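Local coordinates for dextranase (Pseudarthrobacter oxydans, PDB 6NZS), which hydrolyses internal alpha-1,6-glucosidic linkages of dextran as an endo-acting dextranase of glycoside hydrolase family 49, at residues P420-N425 / P467-K472; K472-E477 / E498-K503; Y492-T497 / K523-P528. All coordinates share one frame; numbering follows the deposited sequence.

The three contacts illustrate how a beta-solenoid lays one coil on the next through parallel strands. Contacts 1 and 2 share Lys472 and lie in series along strand 469-482, their centres about 13 Å apart; the strand meets 423-435 in the first and 495-507 in the second. Asp424 OD1 of contact 1 probably accepts a hydrogen bond from Asn473 ND2 of contact 2, 2.9 Å away. Contact 3 pairs strands 489-493 and 521-524 on a different face, though its first segment runs on into strand 495-507; its centre is about 11 Å from that of contact 1, where Thr469 OG1 meets Ser495 OG at 2.7 Å. Contacts 2 and 3 lie about 17 Å apart.

Contact 1: P420-N425 / P467-K472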
loop_
_atom_site.group_PDB
_atom_site.type_symbol
_atom_site.label_atom_id
_atom_site.label_comp_id
_atom_site.label_asym_id
_atom_site.label_seq_id
_atom_site.Cartn_x
_atom_site.Cartn_y
_atom_site.Cartn_z
ATOM N N PRO A 420 10.347 -20.272 6.123
ATOM C CA PRO A 420 11.596 -20.369 5.359
ATOM C C PRO A 420 11.303 -20.182 3.875
ATOM O O PRO A 420 10.252 -20.592 3.377
ATOM C CB PRO A 420 12.085 -21.797 5.652
ATOM C CG PRO A 420 11.425 -22.164 6.939
ATOM C CD PRO A 420 10.089 -21.490 6.914
ATOM N N ARG A 421 12.229 -19.528 3.169
ATOM C CA ARG A 421 12.035 -19.217 1.759
ATOM C C ARG A 421 13.351 -19.364 1.010
ATOM O O ARG A 421 14.434 -19.265 1.593
ATOM C CB ARG A 421 11.488 -17.792 1.558
ATOM C CG ARG A 421 10.129 -17.573 2.187
ATOM C CD ARG A 421 9.625 -16.139 1.992
ATOM N NE ARG A 421 8.480 -15.851 2.855
ATOM C CZ ARG A 421 7.231 -16.232 2.603
ATOM N NH1 ARG A 421 6.944 -16.920 1.497
ATOM N NH2 ARG A 421 6.263 -15.928 3.456
ATOM N N ASN A 422 13.235 -19.601 -0.302
ATOM C CA ASN A 422 14.357 -19.573 -1.236
ATOM C C ASN A 422 14.165 -18.356 -2.135
ATOM O O ASN A 422 13.256 -18.336 -2.973
ATOM C CB ASN A 422 14.406 -20.858 -2.060
ATOM C CG ASN A 422 14.947 -22.028 -1.272
ATOM O OD1 ASN A 422 15.945 -21.913 -0.569
ATOM N ND2 ASN A 422 14.279 -23.176 -1.385
ATOM N N ILE A 423 15.010 -17.340 -1.950
ATOM C CA ILE A 423 14.896 -16.070 -2.657
ATOM C C ILE A 423 16.280 -15.632 -3.107
ATOM O O ILE A 423 17.242 -15.697 -2.334
ATOM C CB ILE A 423 14.295 -14.977 -1.750
ATOM C CG1 ILE A 423 12.900 -15.374 -1.277
ATOM C CG2 ILE A 423 14.269 -13.642 -2.481
ATOM C CD1 ILE A 423 12.343 -14.439 -0.212
ATOM N N ASP A 424 16.368 -15.140 -4.344
ATOM C CA ASP A 424 17.601 -14.599 -4.899
ATOM C C ASP A 424 17.244 -13.439 -5.822
ATOM O O ASP A 424 16.269 -13.520 -6.572
ATOM C CB ASP A 424 18.315 -15.707 -5.694
ATOM C CG ASP A 424 19.747 -15.356 -6.103
ATOM O OD1 ASP A 424 20.294 -14.298 -5.750
ATOM O OD2 ASP A 424 20.349 -16.201 -6.808
ATOM N N ASN A 425 18.025 -12.359 -5.750
ATOM C CA ASN A 425 18.001 -11.285 -6.745
ATOM C C ASN A 425 16.752 -10.417 -6.638
ATOM O O ASN A 425 15.888 -10.428 -7.519
ATOM C CB ASN A 425 18.190 -11.818 -8.176
ATOM C CG ASN A 425 18.283 -10.707 -9.205
ATOM O OD1 ASN A 425 18.880 -9.660 -8.953
ATOM N ND2 ASN A 425 17.676 -10.923 -10.368
ATOM N N PRO A 467 17.614 -24.584 7.697
ATOM C CA PRO A 467 18.950 -24.248 7.176
ATOM C C PRO A 467 19.178 -24.672 5.734
ATOM O O PRO A 467 20.183 -24.258 5.143
ATOM C CB PRO A 467 19.901 -24.995 8.124
ATOM C CG PRO A 467 19.081 -25.301 9.340
ATOM C CD PRO A 467 17.679 -25.496 8.848
ATOM N N ASN A 468 18.290 -25.472 5.156
ATOM C CA ASN A 468 18.410 -25.883 3.765
ATOM C C ASN A 468 17.683 -24.949 2.810
ATOM O O ASN A 468 17.486 -25.307 1.647
ATOM C CB ASN A 468 17.939 -27.329 3.589
ATOM C CG ASN A 468 18.758 -28.305 4.407
ATOM O OD1 ASN A 468 19.972 -28.151 4.541
ATOM N ND2 ASN A 468 18.099 -29.314 4.962
ATOM N N THR A 469 17.284 -23.764 3.272
ATOM C CA THR A 469 16.735 -22.720 2.422
ATOM C C THR A 469 17.608 -21.479 2.564
ATOM O O THR A 469 18.294 -21.302 3.575
ATOM C CB THR A 469 15.283 -22.394 2.804
ATOM O OG1 THR A 469 15.233 -21.923 4.157
ATOM C CG2 THR A 469 14.400 -23.635 2.677
ATOM N N THR A 470 17.596 -20.630 1.531
ATOM C CA THR A 470 18.457 -19.453 1.502
ATOM C C THR A 470 17.710 -18.252 0.942
ATOM O O THR A 470 17.117 -18.331 -0.138
ATOM C CB THR A 470 19.711 -19.710 0.660
ATOM O OG1 THR A 470 20.391 -20.862 1.169
ATOM C CG2 THR A 470 20.651 -18.528 0.739
ATOM N N VAL A 471 17.758 -17.145 1.681
ATOM C CA VAL A 471 17.320 -15.831 1.221
ATOM C C VAL A 471 18.583 -15.013 0.981
ATOM O O VAL A 471 19.362 -14.783 1.917
ATOM C CB VAL A 471 16.415 -15.165 2.270
ATOM C CG1 VAL A 471 16.137 -13.711 1.906
ATOM C CG2 VAL A 471 15.128 -15.959 2.423
ATOM N N LYS A 472 18.803 -14.575 -0.260
ATOM C CA LYS A 472 20.068 -13.916 -0.561
ATOM C C LYS A 472 19.920 -12.854 -1.642
ATOM O O LYS A 472 18.989 -12.871 -2.452
ATOM C CB LYS A 472 21.149 -14.932 -0.955
ATOM C CG LYS A 472 20.830 -15.699 -2.223
ATOM C CD LYS A 472 21.933 -16.700 -2.533
ATOM C CE LYS A 472 21.660 -17.406 -3.846
ATOM N NZ LYS A 472 22.657 -18.486 -4.080
HETATM O O HOH W 1 15.588 -25.715 -0.142
#
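Ile423 is gripped through both its backbone N and O by the neighbouring strand: Lys472 N donates to Ile423 O over 2.8 Å, and Ile423 N donates to Thr470 O over 3.0 Å. This is the pattern of a parallel bridge, with Ile423 bonded to the residues before and after its opposite number, Val471. One step earlier a side chain takes over the acceptor's role. Asn422 starts away from the other segment, but with CG anti to the carbonyl carbon (chi1 -76°) its amide swings back, and Thr470 N meets OD1 at 3.0 Å, with 157° at the hydrogen. ND2 of the same amide donates to a water that in turn donates to Asn468 O; held at both ends, the amide is probably fixed in its rotation. Asp424 lies across the aliphatic chain of Lys472, its OD2 3.5 Å from CE, while NZ stays 4.2 Å from OD2, too far for a salt bridge. The other oxygen, OD1, accepts from Asn473 ND2. Cutting Asp424 back to an alanine here would probably leave Asn473 ND2 without this acceptor and the Lys472 ammonium without one of its nearby negative charges. On the opposite face, Ile423 CD1 and Val471 CG2 run side by side, 4.1 Å apart. Pro420 CB rests 3.5 Å from Thr469 OG1, a hydroxyl hydrogen-bonded to Ser495 OG and Asp466 O. The pair joins successive coils of the solenoid: strand 469-482 bonds on its far side to 495-507, through Val471 with Asp496 and Glu498, while Asp424 bonds through its backbone to Asp397.

Contact 2: K472-E477 / E498-K503; sequences KNMRFE and ENIHVK
Arg475 lays its guanidinium over one face of the His501 imidazole, the centres 4.2 Å apart and the planes 26° from parallel, with NH1 above the middle of the ring. CG of Arg475 stands anti to the backbone N (chi1 -177°) and the chain is extended as far as NE, which carries the flat group alongside the histidine. The edge of the guanidinium is used too: NE forms a salt bridge with Glu477 OE1 at 3.3 Å, and NH2 donates to a water that also accepts from Lys503 NZ. On the face opposite Arg475 and His501, Met474 CB touches Ile500 CD1 at 3.9 Å, and Phe476 CD1 lies 4.2 Å from Val502 CG2. The ladder is parallel, as in other pectate-lyase-like beta-helices, and its bonds are straightest from Met474 on, with Lys503 N bonding to Phe476 O at 2.8 Å. Asn473 and Asn499, both left-handed in backbone, kink the two strands together while the bonding carries on, recalling the asparagine ladders of parallel beta-helices. Asn499 ND2 gives a nearly straight bond (169°) to Asn473 OD1, 3.0 Å away, in the carbonyl plane although the two amides are almost perpendicular, Asn473 ND2 being taken up by Asp424. Outside this shell, His501 NE2 is hydrogen-bonded to Glu548 OE1, which probably fixes the turn of the ring under Arg475, while Leu450 packs against both Phe476 and Val502.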
loop_
_atom_site.group_PDB
_atom_site.type_symbol
_atom_site.label_atom_id
_atom_site.label_comp_id
_atom_site.label_asym_id
_atom_site.label_seq_id
_atom_site.Cartn_x
_atom_site.Cartn_y
_atom_site.Cartn_z
ATOM N N LYS A 472 18.803 -14.575 -0.260
ATOM C CA LYS A 472 20.068 -13.916 -0.561
ATOM C C LYS A 472 19.920 -12.854 -1.642
ATOM O O LYS A 472 18.989 -12.871 -2.452
ATOM C CB LYS A 472 21.149 -14.932 -0.955
ATOM C CG LYS A 472 20.830 -15.699 -2.223
ATOM C CD LYS A 472 21.933 -16.700 -2.533
ATOM C CE LYS A 472 21.660 -17.406 -3.846
ATOM N NZ LYS A 472 22.657 -18.486 -4.080
ATOM N N ASN A 473 20.882 -11.926 -1.648
ATOM C CA ASN A 473 21.034 -10.961 -2.731
ATOM C C ASN A 473 19.787 -10.094 -2.881
ATOM O O ASN A 473 19.183 -10.002 -3.949
ATOM C CB ASN A 473 21.411 -11.657 -4.041
ATOM C CG ASN A 473 22.743 -12.370 -3.950
ATOM O OD1 ASN A 473 23.690 -11.863 -3.346
ATOM N ND2 ASN A 473 22.819 -13.560 -4.537
ATOM N N MET A 474 19.403 -9.454 -1.782
ATOM C CA MET A 474 18.280 -8.527 -1.759
ATOM C C MET A 474 18.838 -7.157 -1.432
ATOM O O MET A 474 19.530 -6.992 -0.419
ATOM C CB MET A 474 17.244 -8.944 -0.717
ATOM C CG MET A 474 16.785 -10.379 -0.864
ATOM S SD MET A 474 15.109 -10.617 -0.255
ATOM C CE MET A 474 15.325 -10.196 1.459
ATOM N N ARG A 475 18.555 -6.187 -2.292
ATOM C CA ARG A 475 19.053 -4.828 -2.144
ATOM C C ARG A 475 17.881 -3.862 -2.052
ATOM O O ARG A 475 16.988 -3.869 -2.906
ATOM C CB ARG A 475 19.952 -4.439 -3.323
ATOM C CG ARG A 475 20.563 -3.046 -3.204
ATOM C CD ARG A 475 21.627 -2.832 -4.276
ATOM N NE ARG A 475 22.298 -1.539 -4.156
ATOM C CZ ARG A 475 23.495 -1.361 -3.603
ATOM N NH1 ARG A 475 24.164 -2.398 -3.112
ATOM N NH2 ARG A 475 24.028 -0.142 -3.543
ATOM N N PHE A 476 17.889 -3.038 -1.011
ATOM C CA PHE A 476 16.878 -2.010 -0.792
ATOM C C PHE A 476 17.631 -0.689 -0.766
ATOM O O PHE A 476 18.414 -0.445 0.157
ATOM C CB PHE A 476 16.172 -2.232 0.547
ATOM C CG PHE A 476 15.541 -3.584 0.684
ATOM C CD1 PHE A 476 16.253 -4.649 1.206
ATOM C CD2 PHE A 476 14.232 -3.795 0.289
ATOM C CE1 PHE A 476 15.672 -5.906 1.331
ATOM C CE2 PHE A 476 13.650 -5.040 0.401
ATOM C CZ PHE A 476 14.359 -6.099 0.920
ATOM N N GLU A 477 17.412 0.161 -1.763
ATOM C CA GLU A 477 18.156 1.412 -1.876
ATOM C C GLU A 477 17.191 2.583 -1.898
ATOM O O GLU A 477 16.322 2.656 -2.776
ATOM C CB GLU A 477 19.048 1.436 -3.122
ATOM C CG GLU A 477 19.776 2.760 -3.277
ATOM C CD GLU A 477 21.007 2.688 -4.158
ATOM O OE1 GLU A 477 21.363 1.578 -4.603
ATOM O OE2 GLU A 477 21.617 3.753 -4.392
ATOM N N GLU A 498 21.932 -14.164 3.263
ATOM C CA GLU A 498 23.201 -13.695 2.725
ATOM C C GLU A 498 23.028 -12.454 1.861
ATOM O O GLU A 498 22.067 -12.342 1.093
ATOM C CB GLU A 498 23.884 -14.787 1.887
ATOM C CG GLU A 498 24.261 -16.010 2.692
ATOM C CD GLU A 498 24.477 -17.233 1.831
ATOM O OE1 GLU A 498 24.729 -17.071 0.621
ATOM O OE2 GLU A 498 24.390 -18.354 2.375
ATOM N N ASN A 499 23.982 -11.536 1.984
ATOM C CA ASN A 499 24.101 -10.364 1.119
ATOM C C ASN A 499 22.787 -9.589 1.000
ATOM O O ASN A 499 22.220 -9.411 -0.081
ATOM C CB ASN A 499 24.686 -10.716 -0.253
ATOM C CG ASN A 499 25.218 -9.502 -0.971
ATOM O OD1 ASN A 499 25.729 -8.579 -0.344
ATOM N ND2 ASN A 499 25.090 -9.483 -2.296
ATOM N N ILE A 500 22.323 -9.108 2.144
ATOM C CA ILE A 500 21.175 -8.213 2.219
ATOM C C ILE A 500 21.731 -6.808 2.384
ATOM O O ILE A 500 22.550 -6.562 3.274
ATOM C CB ILE A 500 20.280 -8.587 3.412
ATOM C CG1 ILE A 500 19.983 -10.096 3.433
ATOM C CG2 ILE A 500 19.014 -7.715 3.422
ATOM C CD1 ILE A 500 19.284 -10.628 2.194
ATOM N N HIS A 501 21.313 -5.888 1.523
ATOM C CA HIS A 501 21.865 -4.543 1.525
ATOM C C HIS A 501 20.729 -3.550 1.703
ATOM O O HIS A 501 19.752 -3.586 0.951
ATOM C CB HIS A 501 22.617 -4.272 0.218
ATOM C CG HIS A 501 23.610 -3.157 0.313
ATOM N ND1 HIS A 501 24.973 -3.371 0.351
ATOM C CD2 HIS A 501 23.436 -1.816 0.375
ATOM C CE1 HIS A 501 25.593 -2.205 0.432
ATOM N NE2 HIS A 501 24.682 -1.245 0.445
ATOM N N VAL A 502 20.859 -2.673 2.700
ATOM C CA VAL A 502 19.911 -1.585 2.941
ATOM C C VAL A 502 20.705 -0.290 2.854
ATOM O O VAL A 502 21.509 0.010 3.747
ATOM C CB VAL A 502 19.216 -1.721 4.304
ATOM C CG1 VAL A 502 18.200 -0.594 4.505
ATOM C CG2 VAL A 502 18.533 -3.082 4.431
ATOM N N LYS A 503 20.498 0.465 1.780
ATOM C CA LYS A 503 21.240 1.690 1.522
ATOM C C LYS A 503 20.299 2.884 1.621
ATOM O O LYS A 503 19.225 2.895 1.007
ATOM C CB LYS A 503 21.895 1.660 0.138
ATOM C CG LYS A 503 22.760 2.876 -0.140
ATOM C CD LYS A 503 23.553 2.728 -1.441
ATOM C CE LYS A 503 24.457 3.934 -1.644
ATOM N NZ LYS A 503 25.424 3.734 -2.765
HETATM O O HOH W 2 24.301 -19.362 -1.139
HETATM O O HOH W 3 26.594 0.927 -2.294
#

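Contact 3: Y492-T497 / K523-P528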
loop_
_atom_site.group_PDB
_atom_site.type_symbol
_atom_site.label_atom_id
_atom_site.label_comp_id
_atom_site.label_asym_id
_atom_site.label_seq_id
_atom_site.Cartn_x
_atom_site.Cartn_y
_atom_site.Cartn_z
ATOM N N TYR A 492 14.151 -12.139 12.071
ATOM C CA TYR A 492 14.155 -13.459 12.701
ATOM C C TYR A 492 14.379 -14.443 11.561
ATOM O O TYR A 492 13.449 -14.774 10.822
ATOM C CB TYR A 492 12.861 -13.689 13.480
ATOM C CG TYR A 492 12.634 -12.540 14.436
ATOM C CD1 TYR A 492 13.344 -12.450 15.628
ATOM C CD2 TYR A 492 11.776 -11.500 14.102
ATOM C CE1 TYR A 492 13.174 -11.364 16.480
ATOM C CE2 TYR A 492 11.600 -10.426 14.930
ATOM C CZ TYR A 492 12.289 -10.365 16.122
ATOM O OH TYR A 492 12.118 -9.275 16.947
ATOM N N ALA A 493 15.636 -14.852 11.378
ATOM C CA ALA A 493 16.023 -15.578 10.173
ATOM C C ALA A 493 15.500 -17.005 10.215
ATOM O O ALA A 493 15.892 -17.793 11.083
ATOM C CB ALA A 493 17.540 -15.575 10.013
ATOM N N LEU A 494 14.623 -17.333 9.272
ATOM C CA LEU A 494 14.084 -18.676 9.122
ATOM C C LEU A 494 14.800 -19.458 8.035
ATOM O O LEU A 494 14.472 -20.628 7.807
ATOM C CB LEU A 494 12.582 -18.618 8.836
ATOM C CG LEU A 494 11.733 -17.927 9.911
ATOM C CD1 LEU A 494 10.296 -17.772 9.430
ATOM C CD2 LEU A 494 11.791 -18.704 11.221
ATOM N N SER A 495 15.775 -18.834 7.378
ATOM C CA SER A 495 16.565 -19.422 6.311
ATOM C C SER A 495 17.977 -18.874 6.438
ATOM O O SER A 495 18.198 -17.842 7.079
ATOM C CB SER A 495 16.012 -19.016 4.934
ATOM O OG SER A 495 14.641 -19.356 4.779
ATOM N N ASP A 496 18.946 -19.581 5.850
ATOM C CA ASP A 496 20.247 -18.964 5.631
ATOM C C ASP A 496 20.031 -17.631 4.927
ATOM O O ASP A 496 19.204 -17.526 4.017
ATOM C CB ASP A 496 21.132 -19.856 4.758
ATOM C CG ASP A 496 21.696 -21.053 5.511
ATOM O OD1 ASP A 496 21.421 -21.233 6.718
ATOM O OD2 ASP A 496 22.419 -21.843 4.866
ATOM N N THR A 497 20.756 -16.603 5.367
ATOM C CA THR A 497 20.508 -15.236 4.924
ATOM C C THR A 497 21.829 -14.599 4.524
ATOM O O THR A 497 22.751 -14.512 5.343
ATOM C CB THR A 497 19.844 -14.439 6.050
ATOM O OG1 THR A 497 18.587 -15.041 6.376
ATOM C CG2 THR A 497 19.602 -13.003 5.611
ATOM N N LYS A 523 18.559 -12.272 14.394
ATOM C CA LYS A 523 18.629 -13.505 15.169
ATOM C C LYS A 523 18.579 -14.696 14.228
ATOM O O LYS A 523 17.857 -14.673 13.228
ATOM C CB LYS A 523 17.446 -13.608 16.139
ATOM C CG LYS A 523 17.389 -12.481 17.178
ATOM C CD LYS A 523 16.290 -12.722 18.203
ATOM C CE LYS A 523 16.277 -11.631 19.261
ATOM N NZ LYS A 523 17.462 -11.742 20.170
ATOM N N ARG A 524 19.337 -15.742 14.564
ATOM C CA ARG A 524 19.378 -16.973 13.783
ATOM C C ARG A 524 18.538 -18.030 14.490
ATOM O O ARG A 524 18.856 -18.431 15.615
ATOM C CB ARG A 524 20.821 -17.461 13.628
ATOM C CG ARG A 524 21.732 -16.455 12.950
ATOM C CD ARG A 524 23.093 -17.035 12.602
ATOM N NE ARG A 524 23.908 -17.335 13.776
ATOM C CZ ARG A 524 24.519 -18.498 13.990
ATOM N NH1 ARG A 524 24.404 -19.490 13.121
ATOM N NH2 ARG A 524 25.246 -18.672 15.085
ATOM N N TYR A 525 17.470 -18.474 13.836
ATOM C CA TYR A 525 16.638 -19.537 14.379
ATOM C C TYR A 525 17.187 -20.899 13.941
ATOM O O TYR A 525 18.115 -20.988 13.130
ATOM C CB TYR A 525 15.173 -19.329 13.979
ATOM C CG TYR A 525 14.450 -18.267 14.804
ATOM C CD1 TYR A 525 15.154 -17.416 15.650
ATOM C CD2 TYR A 525 13.069 -18.137 14.748
ATOM C CE1 TYR A 525 14.498 -16.453 16.408
ATOM C CE2 TYR A 525 12.403 -17.178 15.509
ATOM C CZ TYR A 525 13.127 -16.350 16.334
ATOM O OH TYR A 525 12.479 -15.396 17.093
ATOM N N THR A 526 16.623 -21.968 14.507
ATOM C CA THR A 526 17.062 -23.333 14.223
ATOM C C THR A 526 15.920 -24.152 13.640
ATOM O O THR A 526 14.760 -23.744 13.644
ATOM C CB THR A 526 17.565 -24.051 15.489
ATOM O OG1 THR A 526 16.444 -24.454 16.288
ATOM C CG2 THR A 526 18.468 -23.153 16.311
ATOM N N ASN A 527 16.261 -25.346 13.155
ATOM C CA ASN A 527 15.252 -26.356 12.865
ATOM C C ASN A 527 14.941 -27.114 14.154
ATOM O O ASN A 527 15.571 -26.871 15.188
ATOM C CB ASN A 527 15.720 -27.251 11.711
ATOM C CG ASN A 527 16.994 -28.024 12.020
ATOM O OD1 ASN A 527 17.415 -28.142 13.170
ATOM N ND2 ASN A 527 17.612 -28.560 10.972
ATOM N N PRO A 528 13.955 -28.021 14.146
ATOM C CA PRO A 528 13.665 -28.766 15.383
ATOM C C PRO A 528 14.843 -29.567 15.908
ATOM O O PRO A 528 14.943 -29.774 17.125
ATOM C CB PRO A 528 12.480 -29.657 14.989
ATOM C CG PRO A 528 11.805 -28.894 13.912
ATOM C CD PRO A 528 12.920 -28.265 13.123
#
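Lys523 meets Tyr492 along its aliphatic chain, CD lying 3.8 Å from CE1 at the edge of the phenol ring. The lysine then bends at its last torsion (chi4 -71°), turning NZ away to a salt bridge with Asp575. Its carbonyl faces the other chain: Ala493 N donates to Lys523 O over 2.9 Å, and Ala493 CB sits 3.4 Å from the same oxygen. Arg524 comes next, paired with Ala493 in a parallel bridge, its side chain on the face opposite that of Tyr492 and its guanidinium NH1 bonded to Val533 O. These two bridges belong to the six-stranded parallel face of the solenoid, of which 521-524 is one of the two edge strands; successive coils stack here 5.1 Å apart between the CA atoms of Tyr492 and Lys523. Tyr525 closes the ladder as the strand gives out, its N donating to Ala493 O over 3.2 Å. The side chain of Tyr525 sets out toward the first segment, and its ring lies beside Tyr492. Tyr492 CB lies over its face in a CH-pi contact, 4.3 Å from the centroid and 26° off the normal, and Tyr525 OH comes within 3.4 Å of Tyr492 CD1. Leu494 begins pointing away, yet its CD2 returns to 3.8 Å from Tyr525 CD2. At Leu494 the chain leaves strand 489-493 and turns toward strand 495-507. Tyr492 itself is held by a hydrogen bond between its OH and His521 ND1 and by an edge-to-face contact with Tyr445.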